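Local atomic coordinates of complement C1r subcomponent (Homo sapiens, PDB entry 6F1D), a protein that acts as a serine protease of the C1 complex of complement and probably cleaves and activates C1s when the classical pathway is triggered. Residues I67-G71 and K72-E76. Numbering follows the deposited sequence.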
loop_
_atom_site.group_PDB
_atom_site.type_symbol
_atom_site.label_atom_id
_atom_site.label_comp_id
_atom_site.label_asym_id
_atom_site.label_seq_id
_atom_site.Cartn_x
_atom_site.Cartn_y
_atom_site.Cartn_z
ATOM N N ILE A 67 6.114 0.213 -2.138
ATOM C CA ILE A 67 6.306 0.152 -0.692
ATOM C C ILE A 67 7.772 0.415 -0.368
ATOM O O ILE A 67 8.662 -0.175 -0.989
ATOM C CB ILE A 67 5.854 -1.203 -0.134
ATOM C CG1 ILE A 67 4.389 -1.437 -0.556
ATOM C CG2 ILE A 67 6.117 -1.241 1.379
ATOM C CD1 ILE A 67 3.656 -2.590 0.140
ATOM N N TYR A 68 8.015 1.305 0.603
ATOM C CA TYR A 68 9.348 1.739 1.006
ATOM C C TYR A 68 9.495 1.474 2.492
ATOM O O TYR A 68 8.565 1.718 3.270
ATOM C CB TYR A 68 9.580 3.214 0.760
ATOM C CG TYR A 68 9.576 3.538 -0.704
ATOM C CD1 TYR A 68 8.364 3.731 -1.375
ATOM C CD2 TYR A 68 10.737 3.595 -1.418
ATOM C CE1 TYR A 68 8.353 4.021 -2.770
ATOM C CE2 TYR A 68 10.745 3.899 -2.819
ATOM C CZ TYR A 68 9.530 4.092 -3.462
ATOM O OH TYR A 68 9.475 4.362 -4.802
ATOM N N ALA A 69 10.639 0.955 2.882
ATOM C CA ALA A 69 10.938 0.723 4.290
ATOM C C ALA A 69 12.162 1.554 4.593
ATOM O O ALA A 69 13.240 1.293 4.055
ATOM C CB ALA A 69 11.181 -0.749 4.593
ATOM N N ASN A 70 11.975 2.545 5.453
ATOM C CA ASN A 70 12.983 3.560 5.745
ATOM C C ASN A 70 13.675 4.037 4.472
ATOM O O ASN A 70 14.894 4.118 4.379
ATOM C CB ASN A 70 13.979 3.046 6.764
ATOM C CG ASN A 70 14.210 4.050 7.872
ATOM O OD1 ASN A 70 14.228 5.264 7.619
ATOM N ND2 ASN A 70 14.349 3.564 9.108
ATOM N N GLY A 71 12.874 4.328 3.465
ATOM C CA GLY A 71 13.404 4.908 2.260
ATOM C C GLY A 71 13.885 3.928 1.204
ATOM O O GLY A 71 14.175 4.358 0.082
ATOM N N LYS A 72 13.972 2.634 1.508
ATOM C CA LYS A 72 14.453 1.649 0.548
ATOM C C LYS A 72 13.249 0.979 -0.109
ATOM O O LYS A 72 12.319 0.569 0.587
ATOM C CB LYS A 72 15.323 0.611 1.249
ATOM C CG LYS A 72 15.664 -0.591 0.409
ATOM C CD LYS A 72 15.667 -1.852 1.282
ATOM C CE LYS A 72 16.453 -2.973 0.635
ATOM N NZ LYS A 72 15.627 -3.662 -0.394
ATOM N N ASN A 73 13.255 0.884 -1.443
ATOM C CA ASN A 73 12.124 0.298 -2.162
ATOM C C ASN A 73 12.089 -1.209 -1.908
ATOM O O ASN A 73 13.032 -1.923 -2.252
ATOM C CB ASN A 73 12.260 0.589 -3.656
ATOM C CG ASN A 73 11.057 0.133 -4.463
ATOM O OD1 ASN A 73 10.523 -0.948 -4.244
ATOM N ND2 ASN A 73 10.625 0.967 -5.406
ATOM N N ILE A 74 11.010 -1.704 -1.334
ATOM C CA ILE A 74 10.911 -3.149 -1.090
ATOM C C ILE A 74 9.801 -3.796 -1.917
ATOM O O ILE A 74 9.332 -4.868 -1.562
ATOM C CB ILE A 74 10.720 -3.467 0.405
ATOM C CG1 ILE A 74 9.398 -2.866 0.919
ATOM C CG2 ILE A 74 11.931 -2.983 1.232
ATOM C CD1 ILE A 74 9.035 -3.285 2.295
ATOM N N GLY A 75 9.341 -3.163 -2.989
ATOM C CA GLY A 75 8.378 -3.827 -3.845
ATOM C C GLY A 75 7.479 -2.875 -4.612
ATOM O O GLY A 75 7.133 -1.806 -4.110
ATOM N N GLU A 76 7.156 -3.214 -5.861
ATOM C CA GLU A 76 6.102 -2.529 -6.609
ATOM C C GLU A 76 5.054 -3.570 -6.998
ATOM O O GLU A 76 5.414 -4.631 -7.517
ATOM C CB GLU A 76 6.645 -1.854 -7.873
ATOM C CG GLU A 76 5.506 -1.437 -8.842
ATOM C CD GLU A 76 5.994 -0.643 -10.073
ATOM O OE1 GLU A 76 6.325 0.567 -9.925
ATOM O OE2 GLU A 76 6.025 -1.229 -11.189
#
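Tyr68 lays its ring obliquely against Asn73 on one face of the hairpin formed by strands 64-69 and 72-77: CE2 lies 3.7 Å from Asn73 CB, while CD2 borders the Asn73 backbone. Ring and carboxamide planes are 58° apart. At the far end of the ring, OH hydrogen-bonds to the side chain of Gln66. The Asn73 amide turns its oxygen to its own strand; with CG anti to the backbone N (chi1 -174°), Asn73 OD1 accepts from Gly75 N at 2.8 Å, an Asx turn. On the face that carries Ala69, Ile74 CD1 packs on Ile67 CG2 at 3.7 Å and on Ala69 CB at 4.0 Å, and Ile67 continues inward to Leu95 of strand 92-98.

Two backbone bonds join Ala69 and Lys72 around a type I' turn, whose Gly71 has backbone angles that call for glycine. Farther along, Ile74 N donates to Ile67 O at 2.8 Å, but Ile67 N reaches Gly75 O at 3.0 Å. Ile74 and Gly75 thus both face Ile67, a beta bulge in this outermost strand of the sheet. Without the ring, as with an alanine at Tyr68, Gln66 OE1 would probably lose its phenolic partner and the Asn73 amide the wall it lies against.

The bond from Gly75 N, the second residue of the bulge, runs nearly along the Asn73 side-chain C=O axis and ties the carboxamide to the bulge. In this CUB domain hairpin, ring and amide are therefore each fixed by a polar partner of their own, Gln66 for the phenol and Gly75 N for the carboxamide.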